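Side-chain contacts in esterase Rv0045c (Mycobacterium tuberculosis, PDB 6WYN), which hydrolyses carboxylic esters, with strong preference for short, straight alkyl chains, and probably takes part in ester or lipid metabolism: residues Leu76-Ser81 and Thr97-Ile102; Leu132-Leu137 and Ala165-Asp170; Ala184-Ala189 and Gly257-Leu262. One frame throughout, in Å; residues are numbered along the deposited sequence.

Interaction 1: Leu76-Ser81 and Thr97-Ile102; sequences LRWGGS and TWDTVI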
ATOM      1  N   LEU A  76      11.452   1.917   1.499  1.00  9.32           N
ATOM      2  CA  LEU A  76      12.446   1.007   0.860  1.00 10.19           C
ATOM      3  C   LEU A  76      12.768   1.535  -0.522  1.00 10.22           C
ATOM      4  O   LEU A  76      11.840   1.762  -1.329  1.00 10.15           O
ATOM      5  CB  LEU A  76      11.859  -0.399   0.796  1.00 11.17           C
ATOM      6  CG  LEU A  76      11.583  -1.046   2.138  1.00 11.81           C
ATOM      7  CD1 LEU A  76      10.974  -2.421   1.955  1.00 12.78           C
ATOM      8  CD2 LEU A  76      12.858  -1.134   2.954  1.00 12.54           C
ATOM      9  N   ARG A  77      14.053   1.730  -0.798  1.00 11.57           N
ATOM     10  CA  ARG A  77      14.547   2.214  -2.105  1.00 11.79           C
ATOM     11  C   ARG A  77      15.214   1.033  -2.798  1.00 11.83           C
ATOM     12  O   ARG A  77      16.227   0.500  -2.260  1.00 11.14           O
ATOM     13  CB  ARG A  77      15.489   3.416  -1.964  1.00 12.94           C
ATOM     14  CG  ARG A  77      15.886   4.039  -3.293  1.00 13.16           C
ATOM     15  CD  ARG A  77      16.512   5.411  -3.151  1.00 14.39           C
ATOM     16  NE  ARG A  77      17.766   5.265  -2.412  1.00 14.62           N
ATOM     17  CZ  ARG A  77      18.404   6.258  -1.800  1.00 14.74           C
ATOM     18  NH1 ARG A  77      19.506   5.994  -1.113  1.00 15.06           N
ATOM     19  NH2 ARG A  77      17.956   7.488  -1.903  1.00 14.53           N
ATOM     20  N   TRP A  78      14.656   0.660  -3.952  1.00 11.75           N
ATOM     21  CA  TRP A  78      15.057  -0.527  -4.750  1.00 12.34           C
ATOM     22  C   TRP A  78      15.825  -0.083  -5.981  1.00 13.12           C
ATOM     23  O   TRP A  78      15.351   0.866  -6.648  1.00 12.47           O
ATOM     24  CB  TRP A  78      13.816  -1.290  -5.195  1.00 12.25           C
ATOM     25  CG  TRP A  78      12.996  -1.837  -4.073  1.00 10.91           C
ATOM     26  CD1 TRP A  78      12.044  -1.205  -3.303  1.00 11.65           C
ATOM     27  CD2 TRP A  78      13.047  -3.192  -3.638  1.00 10.83           C
ATOM     28  NE1 TRP A  78      11.498  -2.096  -2.421  1.00 10.64           N
ATOM     29  CE2 TRP A  78      12.077  -3.328  -2.624  1.00 11.44           C
ATOM     30  CE3 TRP A  78      13.790  -4.301  -4.054  1.00 11.19           C
ATOM     31  CZ2 TRP A  78      11.866  -4.545  -1.985  1.00 12.14           C
ATOM     32  CZ3 TRP A  78      13.554  -5.505  -3.436  1.00 11.82           C
ATOM     33  CH2 TRP A  78      12.602  -5.628  -2.423  1.00 12.09           C
ATOM     34  N   GLY A  79      16.934  -0.779  -6.264  1.00 14.97           N
ATOM     35  CA  GLY A  79      17.651  -0.631  -7.538  1.00 17.43           C
ATOM     36  C   GLY A  79      18.483   0.634  -7.619  1.00 21.88           C
ATOM     37  O   GLY A  79      18.704   1.075  -8.766  1.00 29.32           O
ATOM     38  N   GLY A  80      18.893   1.244  -6.502  1.00 22.29           N
ATOM     39  CA  GLY A  80      19.653   2.525  -6.546  1.00 28.51           C
ATOM     40  C   GLY A  80      18.849   3.796  -6.232  1.00 31.09           C
ATOM     41  O   GLY A  80      17.678   3.719  -5.819  1.00 32.54           O
ATOM     42  N   SER A  81      19.420   4.963  -6.507  1.00 34.60           N
ATOM     43  CA  SER A  81      18.905   6.265  -6.012  1.00 37.61           C
ATOM     44  C   SER A  81      18.003   6.998  -7.024  1.00 38.26           C
ATOM     45  O   SER A  81      17.635   8.133  -6.633  1.00 35.61           O
ATOM     46  CB  SER A  81      20.041   7.147  -5.594  1.00 40.66           C
ATOM     47  OG  SER A  81      20.801   7.477  -6.738  1.00 46.57           O
ATOM     48  N   THR A  97       4.804  -5.013   1.492  1.00  9.67           N
ATOM     49  CA  THR A  97       3.672  -5.599   0.723  1.00  9.83           C
ATOM     50  C   THR A  97       4.085  -5.627  -0.748  1.00 10.03           C
ATOM     51  O   THR A  97       3.617  -6.492  -1.503  1.00 10.96           O
ATOM     52  CB  THR A  97       2.349  -4.833   0.931  1.00  9.44           C
ATOM     53  OG1 THR A  97       1.251  -5.626   0.468  1.00  9.65           O
ATOM     54  CG2 THR A  97       2.301  -3.528   0.184  1.00  8.82           C
ATOM     55  N   TRP A  98       4.921  -4.699  -1.173  1.00 10.08           N
ATOM     56  CA  TRP A  98       5.295  -4.593  -2.602  1.00 10.23           C
ATOM     57  C   TRP A  98       6.501  -5.445  -3.006  1.00 10.67           C
ATOM     58  O   TRP A  98       6.812  -5.411  -4.193  1.00 11.92           O
ATOM     59  CB  TRP A  98       5.525  -3.153  -2.977  1.00  9.94           C
ATOM     60  CG  TRP A  98       4.364  -2.282  -2.724  1.00  9.94           C
ATOM     61  CD1 TRP A  98       4.198  -1.373  -1.716  1.00  9.78           C
ATOM     62  CD2 TRP A  98       3.165  -2.274  -3.498  1.00 10.29           C
ATOM     63  NE1 TRP A  98       3.012  -0.718  -1.880  1.00 10.66           N
ATOM     64  CE2 TRP A  98       2.329  -1.289  -2.926  1.00 10.55           C
ATOM     65  CE3 TRP A  98       2.733  -2.986  -4.619  1.00 10.05           C
ATOM     66  CZ2 TRP A  98       1.067  -1.017  -3.437  1.00 10.83           C
ATOM     67  CZ3 TRP A  98       1.480  -2.724  -5.109  1.00 10.04           C
ATOM     68  CH2 TRP A  98       0.693  -1.704  -4.568  1.00 10.39           C
ATOM     69  N   ASP A  99       7.168  -6.142  -2.089  1.00 11.28           N
ATOM     70  CA  ASP A  99       8.464  -6.824  -2.371  1.00 11.64           C
ATOM     71  C   ASP A  99       8.343  -7.704  -3.636  1.00 11.82           C
ATOM     72  O   ASP A  99       9.220  -7.666  -4.507  1.00 11.50           O
ATOM     73  CB  ASP A  99       8.920  -7.637  -1.162  1.00 11.50           C
ATOM     74  CG  ASP A  99       9.365  -6.833   0.050  1.00 12.34           C
ATOM     75  OD1 ASP A  99       9.403  -5.552  -0.042  1.00 11.59           O
ATOM     76  OD2 ASP A  99       9.643  -7.499   1.094  1.00 12.34           O
ATOM     77  N   THR A 100       7.300  -8.516  -3.713  1.00 11.51           N
ATOM     78  CA  THR A 100       7.172  -9.519  -4.796  1.00 11.13           C
ATOM     79  C   THR A 100       7.004  -8.760  -6.078  1.00 10.37           C
ATOM     80  O   THR A 100       7.740  -9.049  -7.032  1.00 11.90           O
ATOM     81  CB  THR A 100       6.081 -10.555  -4.524  1.00 10.87           C
ATOM     82  OG1 THR A 100       6.447 -11.310  -3.373  1.00 10.28           O
ATOM     83  CG2 THR A 100       5.898 -11.474  -5.719  1.00 11.76           C
ATOM     84  N   VAL A 101       6.084  -7.798  -6.107  1.00  9.98           N
ATOM     85  CA  VAL A 101       5.842  -7.009  -7.332  1.00  9.78           C
ATOM     86  C   VAL A 101       7.146  -6.309  -7.759  1.00 11.08           C
ATOM     87  O   VAL A 101       7.460  -6.252  -8.953  1.00 11.20           O
ATOM     88  CB  VAL A 101       4.663  -6.038  -7.127  1.00  9.53           C
ATOM     89  CG1 VAL A 101       4.612  -4.953  -8.166  1.00  9.14           C
ATOM     90  CG2 VAL A 101       3.333  -6.769  -7.072  1.00  9.71           C
ATOM     91  N   ILE A 102       7.826  -5.651  -6.824  1.00 11.01           N
ATOM     92  CA  ILE A 102       9.026  -4.859  -7.175  1.00 11.12           C
ATOM     93  C   ILE A 102      10.117  -5.812  -7.692  1.00 10.44           C
ATOM     94  O   ILE A 102      10.714  -5.494  -8.686  1.00 11.76           O
ATOM     95  CB  ILE A 102       9.423  -3.987  -5.978  1.00 11.40           C
ATOM     96  CG1 ILE A 102       8.376  -2.885  -5.860  1.00 11.36           C
ATOM     97  CG2 ILE A 102      10.825  -3.423  -6.127  1.00 13.42           C
ATOM     98  CD1 ILE A 102       8.585  -2.018  -4.663  1.00 11.46           C
TER
HETATM   99  O   HOH W   1       8.901  -3.048  -1.062  1.00 11.53           O

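Interaction 2: Leu132-Leu137 and Ala165-Asp170; sequences LNSETL and AAMAPD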
ATOM      1  N   LEU A 132      -3.729  14.232   4.700  1.00 20.15           N
ATOM      2  CA  LEU A 132      -2.635  14.368   5.725  1.00 23.55           C
ATOM      3  C   LEU A 132      -1.392  13.562   5.223  1.00 22.11           C
ATOM      4  O   LEU A 132      -0.252  14.107   5.167  1.00 20.62           O
ATOM      5  CB  LEU A 132      -3.179  13.890   7.091  1.00 23.56           C
ATOM      6  CG  LEU A 132      -4.190  14.864   7.759  1.00 30.48           C
ATOM      7  CD1 LEU A 132      -4.904  14.356   9.056  1.00 26.66           C
ATOM      8  CD2 LEU A 132      -3.510  16.195   8.021  1.00 31.37           C
ATOM      9  N   ASN A 133      -1.620  12.340   4.745  1.00 20.92           N
ATOM     10  CA  ASN A 133      -0.555  11.436   4.217  1.00 18.61           C
ATOM     11  C   ASN A 133       0.152  12.136   3.094  1.00 18.66           C
ATOM     12  O   ASN A 133       1.395  12.196   3.119  1.00 20.31           O
ATOM     13  CB  ASN A 133      -1.062  10.106   3.672  1.00 17.59           C
ATOM     14  CG  ASN A 133      -1.621   9.261   4.749  1.00 16.73           C
ATOM     15  OD1 ASN A 133      -1.414   9.542   5.928  1.00 18.47           O
ATOM     16  ND2 ASN A 133      -2.384   8.252   4.363  1.00 18.36           N
ATOM     17  N   SER A 134      -0.618  12.705   2.169  1.00 18.62           N
ATOM     18  CA  SER A 134      -0.101  13.443   1.004  1.00 19.28           C
ATOM     19  C   SER A 134       0.728  14.665   1.446  1.00 20.05           C
ATOM     20  O   SER A 134       1.739  14.951   0.837  1.00 19.54           O
ATOM     21  CB  SER A 134      -1.247  13.835   0.127  1.00 22.22           C
ATOM     22  OG  SER A 134      -0.772  14.309  -1.129  1.00 26.96           O
ATOM     23  N   GLU A 135       0.262  15.438   2.409  1.00 24.10           N
ATOM     24  CA  GLU A 135       0.996  16.643   2.908  1.00 26.41           C
ATOM     25  C   GLU A 135       2.372  16.226   3.467  1.00 20.85           C
ATOM     26  O   GLU A 135       3.334  16.837   3.125  1.00 21.81           O
ATOM     27  CB  GLU A 135       0.184  17.347   4.009  1.00 29.27           C
ATOM     28  CG  GLU A 135      -1.021  18.107   3.491  1.00 34.77           C
ATOM     29  CD  GLU A 135      -0.741  19.416   2.758  1.00 45.47           C
ATOM     30  OE1 GLU A 135      -1.720  20.126   2.443  1.00 52.80           O
ATOM     31  OE2 GLU A 135       0.449  19.739   2.502  1.00 51.51           O
ATOM     32  N   THR A 136       2.433  15.215   4.311  1.00 23.33           N
ATOM     33  CA  THR A 136       3.707  14.672   4.843  1.00 23.98           C
ATOM     34  C   THR A 136       4.590  14.178   3.668  1.00 24.80           C
ATOM     35  O   THR A 136       5.811  14.524   3.603  1.00 21.30           O
ATOM     36  CB  THR A 136       3.378  13.621   5.890  1.00 27.07           C
ATOM     37  OG1 THR A 136       2.430  14.127   6.843  1.00 26.61           O
ATOM     38  CG2 THR A 136       4.626  13.105   6.580  1.00 27.21           C
ATOM     39  N   LEU A 137       4.018  13.448   2.699  1.00 22.94           N
ATOM     40  CA  LEU A 137       4.810  12.678   1.702  1.00 20.36           C
ATOM     41  C   LEU A 137       5.368  13.574   0.628  1.00 18.23           C
ATOM     42  O   LEU A 137       6.444  13.256   0.178  1.00 18.46           O
ATOM     43  CB  LEU A 137       3.978  11.549   1.081  1.00 21.53           C
ATOM     44  CG  LEU A 137       3.848  10.292   1.937  1.00 23.86           C
ATOM     45  CD1 LEU A 137       2.654   9.451   1.497  1.00 27.71           C
ATOM     46  CD2 LEU A 137       5.102   9.475   1.838  1.00 26.04           C
ATOM     47  N   ALA A 165      -1.246  13.581  -6.742  1.00 25.31           N
ATOM     48  CA  ALA A 165      -1.341  13.960  -8.177  1.00 25.62           C
ATOM     49  C   ALA A 165      -1.946  15.365  -8.303  1.00 26.18           C
ATOM     50  O   ALA A 165      -1.623  16.076  -9.263  1.00 29.26           O
ATOM     51  CB  ALA A 165      -2.186  12.960  -8.929  1.00 24.42           C
ATOM     52  N   ALA A 166      -2.868  15.689  -7.402  1.00 26.93           N
ATOM     53  CA  ALA A 166      -3.624  16.958  -7.407  1.00 30.14           C
ATOM     54  C   ALA A 166      -2.697  18.075  -6.929  1.00 31.30           C
ATOM     55  O   ALA A 166      -2.637  19.093  -7.608  1.00 30.02           O
ATOM     56  CB  ALA A 166      -4.836  16.853  -6.518  1.00 28.53           C
ATOM     57  N   MET A 167      -2.011  17.862  -5.806  1.00 32.04           N
ATOM     58  CA  MET A 167      -1.257  18.926  -5.102  1.00 37.97           C
ATOM     59  C   MET A 167       0.123  19.052  -5.745  1.00 40.92           C
ATOM     60  O   MET A 167       0.626  20.181  -5.787  1.00 51.95           O
ATOM     61  CB  MET A 167      -1.183  18.696  -3.582  1.00 38.86           C
ATOM     62  CG  MET A 167      -0.254  17.591  -3.129  1.00 44.41           C
ATOM     63  SD  MET A 167      -0.251  17.368  -1.312  1.00 44.80           S
ATOM     64  CE  MET A 167       0.982  18.607  -0.889  1.00 50.29           C
ATOM     65  N   ALA A 168       0.669  17.970  -6.300  1.00 39.13           N
ATOM     66  CA  ALA A 168       2.012  17.940  -6.915  1.00 41.59           C
ATOM     67  C   ALA A 168       1.942  17.291  -8.293  1.00 39.92           C
ATOM     68  O   ALA A 168       2.543  16.241  -8.521  1.00 42.28           O
ATOM     69  CB  ALA A 168       2.983  17.215  -6.007  1.00 44.10           C
ATOM     70  N   PRO A 169       1.298  17.951  -9.277  1.00 39.92           N
ATOM     71  CA  PRO A 169       1.277  17.451 -10.654  1.00 46.73           C
ATOM     72  C   PRO A 169       2.664  17.118 -11.239  1.00 53.17           C
ATOM     73  O   PRO A 169       2.907  15.960 -11.509  1.00 54.99           O
ATOM     74  CB  PRO A 169       0.632  18.585 -11.464  1.00 45.90           C
ATOM     75  CG  PRO A 169      -0.116  19.419 -10.430  1.00 43.91           C
ATOM     76  CD  PRO A 169       0.621  19.245  -9.121  1.00 39.77           C
ATOM     77  N   ASP A 170       3.536  18.125 -11.400  1.00 60.57           N
ATOM     78  CA  ASP A 170       4.887  18.021 -12.020  1.00 58.84           C
ATOM     79  C   ASP A 170       5.464  16.624 -11.768  1.00 55.35           C
ATOM     80  O   ASP A 170       5.987  16.051 -12.721  1.00 69.36           O
ATOM     81  CB  ASP A 170       5.820  19.120 -11.497  1.00 60.66           C
ATOM     82  CG  ASP A 170       5.847  19.231  -9.982  1.00 62.49           C
ATOM     83  OD1 ASP A 170       4.814  19.629  -9.403  1.00 70.97           O
ATOM     84  OD2 ASP A 170       6.880  18.900  -9.392  1.00 65.73           O
TER

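Interaction 3: Ala184-Ala189 and Gly257-Leu262; sequences ALQRHA and GDFAGL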
ATOM      1  N   ALA A 184     -15.428   3.924  -2.661  1.00 15.41           N
ATOM      2  CA  ALA A 184     -15.269   2.565  -2.103  1.00 15.49           C
ATOM      3  C   ALA A 184     -14.644   2.647  -0.711  1.00 15.01           C
ATOM      4  O   ALA A 184     -15.098   1.950   0.225  1.00 15.68           O
ATOM      5  CB  ALA A 184     -14.437   1.732  -3.056  1.00 15.92           C
ATOM      6  N   LEU A 185     -13.608   3.448  -0.537  1.00 16.60           N
ATOM      7  CA  LEU A 185     -12.987   3.534   0.811  1.00 17.18           C
ATOM      8  C   LEU A 185     -13.948   4.266   1.765  1.00 15.47           C
ATOM      9  O   LEU A 185     -14.007   3.885   2.906  1.00 15.06           O
ATOM     10  CB  LEU A 185     -11.620   4.235   0.737  1.00 19.11           C
ATOM     11  CG  LEU A 185     -10.770   4.094   2.009  1.00 21.63           C
ATOM     12  CD1 LEU A 185     -10.784   2.690   2.558  1.00 25.45           C
ATOM     13  CD2 LEU A 185      -9.318   4.493   1.745  1.00 24.78           C
ATOM     14  N   GLN A 186     -14.662   5.285   1.318  1.00 17.27           N
ATOM     15  CA  GLN A 186     -15.698   5.958   2.161  1.00 20.12           C
ATOM     16  C   GLN A 186     -16.674   4.903   2.701  1.00 19.69           C
ATOM     17  O   GLN A 186     -16.960   4.888   3.903  1.00 18.06           O
ATOM     18  CB  GLN A 186     -16.430   7.022   1.348  1.00 23.92           C
ATOM     19  CG  GLN A 186     -17.358   7.907   2.179  1.00 30.80           C
ATOM     20  CD  GLN A 186     -17.776   9.122   1.382  1.00 33.67           C
ATOM     21  OE1 GLN A 186     -18.154   9.040   0.216  1.00 39.85           O
ATOM     22  NE2 GLN A 186     -17.691  10.275   2.003  1.00 38.60           N
ATOM     23  N   ARG A 187     -17.183   4.015   1.849  1.00 19.75           N
ATOM     24  CA  ARG A 187     -18.144   2.967   2.311  1.00 21.36           C
ATOM     25  C   ARG A 187     -17.435   2.089   3.364  1.00 21.83           C
ATOM     26  O   ARG A 187     -18.047   1.785   4.429  1.00 22.53           O
ATOM     27  CB  ARG A 187     -18.691   2.247   1.055  1.00 24.59           C
ATOM     28  CG  ARG A 187     -19.423   0.921   1.259  1.00 28.59           C
ATOM     29  CD  ARG A 187     -19.726   0.137  -0.048  1.00 27.49           C
ATOM     30  NE  ARG A 187     -19.975   1.092  -1.106  1.00 27.24           N
ATOM     31  CZ  ARG A 187     -19.265   1.248  -2.227  1.00 23.84           C
ATOM     32  NH1 ARG A 187     -18.290   0.421  -2.571  1.00 24.79           N
ATOM     33  NH2 ARG A 187     -19.591   2.233  -3.039  1.00 24.59           N
ATOM     34  N   HIS A 188     -16.188   1.659   3.148  1.00 20.86           N
ATOM     35  CA  HIS A 188     -15.440   0.847   4.162  1.00 22.84           C
ATOM     36  C   HIS A 188     -15.263   1.603   5.495  1.00 23.03           C
ATOM     37  O   HIS A 188     -15.438   0.992   6.564  1.00 24.58           O
ATOM     38  CB  HIS A 188     -14.072   0.414   3.624  1.00 25.21           C
ATOM     39  CG  HIS A 188     -13.277  -0.434   4.561  1.00 26.38           C
ATOM     40  ND1 HIS A 188     -13.543  -1.782   4.751  1.00 32.22           N
ATOM     41  CD2 HIS A 188     -12.218  -0.146   5.345  1.00 29.88           C
ATOM     42  CE1 HIS A 188     -12.693  -2.290   5.626  1.00 32.16           C
ATOM     43  NE2 HIS A 188     -11.865  -1.307   6.003  1.00 33.82           N
ATOM     44  N   ALA A 189     -14.906   2.884   5.430  1.00 23.51           N
ATOM     45  CA  ALA A 189     -14.713   3.748   6.615  1.00 26.43           C
ATOM     46  C   ALA A 189     -16.039   3.805   7.397  1.00 29.86           C
ATOM     47  O   ALA A 189     -16.007   3.578   8.636  1.00 27.03           O
ATOM     48  CB  ALA A 189     -14.217   5.112   6.201  1.00 24.28           C
ATOM     49  N   GLY A 257     -10.392  10.060   6.185  1.00 29.01           N
ATOM     50  CA  GLY A 257     -10.708  11.498   6.017  1.00 24.73           C
ATOM     51  C   GLY A 257     -11.052  12.134   4.679  1.00 37.99           C
ATOM     52  O   GLY A 257     -10.285  11.824   3.781  1.00 39.52           O
ATOM     53  N   ASP A 258     -12.128  12.956   4.573  1.00 40.13           N
ATOM     54  CA  ASP A 258     -12.532  13.799   3.391  1.00 42.29           C
ATOM     55  C   ASP A 258     -12.692  13.088   2.035  1.00 36.00           C
ATOM     56  O   ASP A 258     -11.701  12.503   1.555  1.00 40.98           O
ATOM     57  CB  ASP A 258     -11.670  15.062   3.291  1.00 47.61           C
ATOM     58  CG  ASP A 258     -12.154  16.054   2.246  1.00 51.05           C
ATOM     59  OD1 ASP A 258     -13.379  16.274   2.166  1.00 37.72           O
ATOM     60  OD2 ASP A 258     -11.299  16.601   1.525  1.00 52.96           O
ATOM     61  N   PHE A 259     -13.853  13.240   1.354  1.00 26.90           N
ATOM     62  CA  PHE A 259     -13.950  12.459   0.108  1.00 33.41           C
ATOM     63  C   PHE A 259     -14.559  13.327  -1.022  1.00 34.68           C
ATOM     64  O   PHE A 259     -14.133  13.204  -2.178  1.00 31.16           O
ATOM     65  CB  PHE A 259     -14.691  11.155   0.450  1.00 36.36           C
ATOM     66  CG  PHE A 259     -13.925  10.142   1.280  1.00 35.13           C
ATOM     67  CD1 PHE A 259     -13.093   9.199   0.678  1.00 39.85           C
ATOM     68  CD2 PHE A 259     -14.100  10.038   2.649  1.00 34.72           C
ATOM     69  CE1 PHE A 259     -12.420   8.235   1.436  1.00 37.68           C
ATOM     70  CE2 PHE A 259     -13.451   9.062   3.398  1.00 31.03           C
ATOM     71  CZ  PHE A 259     -12.590   8.172   2.799  1.00 35.22           C
ATOM     72  N   ALA A 260     -15.498  14.229  -0.698  1.00 35.41           N
ATOM     73  CA  ALA A 260     -16.001  15.299  -1.593  1.00 35.43           C
ATOM     74  C   ALA A 260     -14.789  16.048  -2.153  1.00 36.84           C
ATOM     75  O   ALA A 260     -14.715  16.160  -3.411  1.00 27.59           O
ATOM     76  CB  ALA A 260     -16.922  16.233  -0.826  1.00 34.20           C
ATOM     77  N   GLY A 261     -13.864  16.490  -1.252  1.00 31.39           N
ATOM     78  CA  GLY A 261     -12.599  17.125  -1.657  1.00 27.19           C
ATOM     79  C   GLY A 261     -11.781  16.186  -2.529  1.00 24.34           C
ATOM     80  O   GLY A 261     -11.100  16.619  -3.453  1.00 22.31           O
ATOM     81  N   LEU A 262     -11.814  14.904  -2.229  1.00 23.34           N
ATOM     82  CA  LEU A 262     -11.018  13.919  -2.991  1.00 23.35           C
ATOM     83  C   LEU A 262     -11.600  13.744  -4.414  1.00 19.08           C
ATOM     84  O   LEU A 262     -10.797  13.710  -5.367  1.00 16.36           O
ATOM     85  CB  LEU A 262     -11.025  12.625  -2.179  1.00 26.48           C
ATOM     86  CG  LEU A 262      -9.924  11.636  -2.521  1.00 30.92           C
ATOM     87  CD1 LEU A 262      -8.545  12.276  -2.446  1.00 32.23           C
ATOM     88  CD2 LEU A 262     -10.037  10.443  -1.586  1.00 33.77           C
TER

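Interaction 1: Leu76-Ser81 and Thr97-Ile102
Trp78, at the end of strand 73-78 near one side of the central sheet of this alpha/beta hydrolase, packs against Asp99 and Ile102 of helix 99-105. The helix meets one face of the indole with an aliphatic branch and its edge with a carboxylate. Ile102 CG2 sits over the five-membered ring, 3.5 Å from its centroid and 18° off the ring normal. This is a CH-pi contact. The closest ring atom to Ile102 CG2 is Trp78 CD2, at 3.3 Å. The other branch reaches the pyrrole side of the indole, with Ile102 CD1 3.7 Å from Trp78 NE1. CG2 of Ile102 is anti to the backbone N, with CG1 beside that N at chi1 -72°, and both branches engage the ring.

Asp99 comes in at the ring edge. Its OD1 lies in the indole plane, 3.3 Å from Trp78 CZ2, with the carboxylate turned 63° from the ring. Leu76 CD1 approaches Asp99 OD1 at 4.0 Å. One water bridges the two segments: it donates to Asp99 OD1 at 2.7 Å and accepts a weak bond from Trp78 NE1 at 3.1 Å. The other carboxylate oxygen, OD2, is hydrogen-bonded to His96 ND1. Leu49 of helix 49-55 also touches both Trp78 and Asp99.

The touching residues are buried. Water and His96 give both oxygens of the buried carboxylate a polar partner, and the nearby aromatic C-H edge probably offers OD1 a favourable electrostatic neighbour. The indole N-H is met by the water, not directly by the acid.

Interaction 2: Leu132-Leu137 and Ala165-Asp170
Ser134 OG lies 3.1 Å from Met167 SD, the closest approach between 132-137 and 165-170. It is a close O...S contact that is not counted as a hydrogen bond. The CB-OG...SD angle is about 115°. Seen from the sulfur, the hydroxyl oxygen stands about 33° out of the plane of CG, SD and CE. Ser134 CB is farther from the sulfur, so the hydroxyl makes the touch. OG is anti to the backbone N of Ser134 (chi1 -168°), which turns it toward the methionine.

Met167 puts its CG between its own backbone N and carbonyl carbon. The chain then runs straight through chi2 and bends at chi3. The sulfur is thereby laid against Ser134, and the terminal methyl is directed toward the Glu135 carboxylate. Met167 SD is also 3.8 Å from the backbone oxygen Ser134 O.

The two helices flank the central strand 150-154 in sequence. Helix 130-144 leads into that strand, and helix 156-167 follows the nucleophile elbow at its end, where Ser155 is the inferred nucleophile. In the alpha/beta hydrolase fold these are neighbouring helices packed on one side of the sheet. Thr160 adds to the same helix pair: Asn133 ND2 makes a weak hydrogen bond to its OG1, and Leu137 packs on it.

Glu135 makes the second contact, at the solvent-exposed rim. Its CB starts away from the other segment, but a bend at chi2 brings the carboxylate back. Glu135 OE2 reaches Met167 CE at 3.6 Å. This is a van der Waals contact of a solvent-exposed acid with a methyl group. Ser134, which is buried, also touches Arg163 and Leu164, and Met167 rests on Ala138 one turn further along helix 130-144.

Interaction 3: Ala184-Ala189 and Gly257-Leu262
Gln186 lies over one face of the Phe259 ring. Gln186 CB stands almost squarely above the ring, 3.9 Å from its centroid and 6° off the normal, a CH-pi contact. The backbone of Gln186 takes part too, since its N lies 3.7 Å from Phe259 CE1. The opposite face of the ring has Gly257 O 4.2 Å above its plane, toward the rim. The ring lies between helix 182-200 and the loop that leads into helix 260-268.

The amide of Gln186 also meets the phenylalanine. CG of Gln186 is anti to the backbone N (chi1 -171°), and the chain runs on extended. The glutamine runs antiparallel to the phenylalanine side chain, its amide ending beside Phe259 CB. Gln186 NE2 comes within 3.5 Å of Phe259 CB and 3.7 Å of Phe259 CD2. The amide plane is tilted 41° from the ring, so the two groups do not stack flat.

Purely apolar contact is smaller. Leu185 CB meets Phe259 CE1 at 4.1 Å, and both residues also pack on Leu159 of helix 156-167.

No polar bond joins the two segments. Phe259 occupies the N-cap position of helix 260-268, and the preceding Asp258 OD1 receives a weak bond from Gly261 N at 3.5 Å. Asp258 O takes a bond from Gln131 NE2.

The side chain of Leu185 is about 4 Å from that of Ser155, the inferred nucleophile, and touches the nucleophile elbow. His188, experimentally involved in substrate selectivity, is on the same helix but does not touch 257-262. A helix packed this way, over the elbow and beside the segment returning to the sheet, fits a capped alpha/beta hydrolase.

The three contacts follow one another along the chain; none nests in or crosses another. Interaction 1 closes a loop of 15 residues that contains strand 85-88, and ties the outer part of the sheet to helix 99-105. Interaction 2 closes 27 residues, running through strand 150-154 and the nucleophile elbow, and joins the helices before and after that strand. Interaction 3 spans 67 residues, about half of them helical, consistent with the inserted cap, and brings its start and end together. Interactions 1 and 3 lie on opposite sides of the chain's centre, their own centres about 28 Å apart. Helix 156-167 connects interactions 2 and 3, whose nearest atoms are about 7 Å apart.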